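Local coordinates for inactivation-no-after-potential D protein (Drosophila melanogaster, PDB 2QKV) that probably serves as a PDZ scaffold that gathers components of the G protein-coupled visual signalling pathway of the fly photoreceptor, at residues 8-13 with 87-92. The protein carries 1 engineered substitution. Residues are numbered along the deposited sequence; the frame is centred on the assembly and turned at random.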
loop_
_atom_site.group_PDB
_atom_site.type_symbol
_atom_site.label_atom_id
_atom_site.label_comp_id
_atom_site.label_asym_id
_atom_site.label_seq_id
_atom_site.Cartn_x
_atom_site.Cartn_y
_atom_site.Cartn_z
ATOM N N GLU A 8 6.676 -15.111 14.255
ATOM C CA GLU A 8 6.778 -16.565 14.378
ATOM C C GLU A 8 5.986 -17.246 13.264
ATOM O O GLU A 8 4.831 -16.886 13.001
ATOM C CB GLU A 8 6.223 -17.033 15.726
ATOM C CG GLU A 8 6.238 -18.556 15.913
ATOM C CD GLU A 8 5.675 -18.999 17.248
ATOM O OE1 GLU A 8 5.864 -18.267 18.248
ATOM O OE2 GLU A 8 5.052 -20.089 17.302
ATOM N N LYS A 9 6.594 -18.241 12.628
ATOM C CA LYS A 9 5.926 -18.982 11.554
ATOM C C LYS A 9 5.813 -20.469 11.868
ATOM O O LYS A 9 6.729 -21.049 12.453
ATOM C CB LYS A 9 6.705 -18.860 10.243
ATOM C CG LYS A 9 6.943 -17.444 9.776
ATOM C CD LYS A 9 5.636 -16.782 9.421
ATOM C CE LYS A 9 5.841 -15.328 9.043
ATOM N NZ LYS A 9 6.832 -15.155 7.952
ATOM N N PHE A 10 4.678 -21.063 11.501
ATOM C CA PHE A 10 4.491 -22.512 11.640
ATOM C C PHE A 10 4.070 -23.029 10.267
ATOM O O PHE A 10 3.625 -22.254 9.410
ATOM C CB PHE A 10 3.462 -22.881 12.729
ATOM C CG PHE A 10 2.076 -22.350 12.501
ATOM C CD1 PHE A 10 1.111 -23.123 11.848
ATOM C CD2 PHE A 10 1.709 -21.120 13.022
ATOM C CE1 PHE A 10 -0.212 -22.667 11.732
ATOM C CE2 PHE A 10 0.402 -20.654 12.916
ATOM C CZ PHE A 10 -0.566 -21.432 12.269
ATOM N N ASN A 11 4.240 -24.324 10.047
ATOM C CA ASN A 11 3.912 -24.936 8.771
ATOM C C ASN A 11 2.606 -25.708 8.786
ATOM O O ASN A 11 2.242 -26.316 9.792
ATOM C CB ASN A 11 5.030 -25.898 8.353
ATOM C CG ASN A 11 6.382 -25.233 8.307
ATOM O OD1 ASN A 11 7.210 -25.435 9.187
ATOM N ND2 ASN A 11 6.607 -24.426 7.283
ATOM N N VAL A 12 1.908 -25.666 7.652
ATOM C CA VAL A 12 0.673 -26.417 7.467
ATOM C C VAL A 12 0.847 -27.122 6.127
ATOM O O VAL A 12 1.088 -26.479 5.102
ATOM C CB VAL A 12 -0.568 -25.505 7.427
ATOM C CG1 VAL A 12 -1.823 -26.352 7.152
ATOM C CG2 VAL A 12 -0.722 -24.775 8.749
ATOM N N ASP A 13 0.752 -28.449 6.153
ATOM C CA ASP A 13 0.912 -29.256 4.954
ATOM C C ASP A 13 -0.250 -30.213 4.776
ATOM O O ASP A 13 -0.653 -30.908 5.721
ATOM C CB ASP A 13 2.209 -30.066 5.009
ATOM C CG ASP A 13 3.440 -29.199 4.983
ATOM O OD1 ASP A 13 3.886 -28.747 6.064
ATOM O OD2 ASP A 13 3.963 -28.955 3.876
ATOM N N VAL A 87 2.620 -19.929 8.065
ATOM C CA VAL A 87 1.555 -19.151 8.676
ATOM C C VAL A 87 2.000 -18.497 9.992
ATOM O O VAL A 87 2.856 -19.026 10.694
ATOM C CB VAL A 87 0.357 -20.103 9.009
ATOM C CG1 VAL A 87 -0.881 -19.299 9.404
ATOM C CG2 VAL A 87 0.061 -21.043 7.820
ATOM N N THR A 88 1.424 -17.345 10.314
ATOM C CA THR A 88 1.707 -16.694 11.587
ATOM C C THR A 88 0.375 -16.443 12.305
ATOM O O THR A 88 -0.647 -16.171 11.659
ATOM C CB THR A 88 2.500 -15.375 11.420
ATOM O OG1 THR A 88 2.971 -14.947 12.713
ATOM C CG2 THR A 88 1.635 -14.280 10.824
ATOM N N ARG A 89 0.380 -16.575 13.632
ATOM C CA ARG A 89 -0.817 -16.357 14.465
ATOM C C ARG A 89 -0.593 -14.994 15.109
ATOM O O ARG A 89 0.161 -14.877 16.079
ATOM C CB ARG A 89 -0.928 -17.448 15.532
ATOM C CG ARG A 89 -2.186 -17.317 16.406
ATOM C CD ARG A 89 -2.657 -18.682 16.878
ATOM N NE ARG A 89 -2.958 -19.532 15.730
ATOM C CZ ARG A 89 -3.044 -20.855 15.775
ATOM N NH1 ARG A 89 -2.855 -21.495 16.925
ATOM N NH2 ARG A 89 -3.289 -21.541 14.670
ATOM N N PRO A 90 -1.261 -13.949 14.593
ATOM C CA PRO A 90 -1.131 -12.573 15.081
ATOM C C PRO A 90 -1.868 -12.226 16.361
ATOM O O PRO A 90 -2.777 -11.406 16.357
ATOM C CB PRO A 90 -1.617 -11.755 13.887
ATOM C CG PRO A 90 -2.773 -12.589 13.396
ATOM C CD PRO A 90 -2.262 -14.027 13.508
ATOM N N LYS A 91 -1.449 -12.838 17.458
ATOM C CA LYS A 91 -2.072 -12.583 18.744
ATOM C C LYS A 91 -1.047 -12.097 19.748
ATOM O O LYS A 91 -0.473 -12.897 20.491
ATOM C CB LYS A 91 -2.734 -13.854 19.285
ATOM C CG LYS A 91 -4.054 -14.231 18.642
ATOM C CD LYS A 91 -4.568 -15.536 19.238
ATOM C CE LYS A 91 -4.568 -15.477 20.763
ATOM N NZ LYS A 91 -4.764 -16.816 21.384
ATOM N N PRO A 92 -0.781 -10.784 19.772
ATOM C CA PRO A 92 0.197 -10.279 20.735
ATOM C C PRO A 92 -0.506 -10.227 22.089
ATOM O O PRO A 92 -0.509 -9.144 22.699
ATOM C CB PRO A 92 0.523 -8.874 20.218
ATOM C CG PRO A 92 -0.098 -8.802 18.842
ATOM C CD PRO A 92 -1.281 -9.703 18.909
HETATM O O HOH W 1 2.695 -17.626 14.989
#
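E8 meets T88 through its backbone: the hydroxyl OG1 of T88 donates to E8 O at 2.7 Å, approaching a little tilted from the carbonyl plane. OG1 lies anti to the T88 backbone N (chi1 -168°), which turns it to that oxygen. A water also donates to E8 O and accepts from R89 N, so two donors grip the carbonyl and the water carries the pairing one residue past the strand. K9 follows with its CA 3.2 Å from V87 O, a CA-H...O contact, while its CD lies 4.0 Å from T88 CB and the bent side chain also packs on T57. F10 makes the regular antiparallel hydrogen-bonded pair with V87: F10 N reaches V87 O at 2.8 Å, and V87 N returns the bond to F10 O at 2.9 Å. With chi1 at 61°, CG sits between the backbone N and carbonyl carbon, and the ring leans back over V87, whose CB makes a CH-pi contact 3.8 Å from the F10 ring centroid. Beyond the ring, NH2 of R89 comes obliquely to within 3.6 Å of F10 CZ, the planes 69° apart; the charge itself is paired with D54. An alanine in place of F10 would keep the backbone pair but is likely to uncover V87 and leave the R89 guanidinium without its aromatic neighbour. V12 continues inward, its CG2 against V87 CG2 at 3.9 Å, next to L50 and M85. This antiparallel pairing of the first and last strands, 10-15 with 82-88, sets the entry and exit of the domain side by side, as in the PDZ fold.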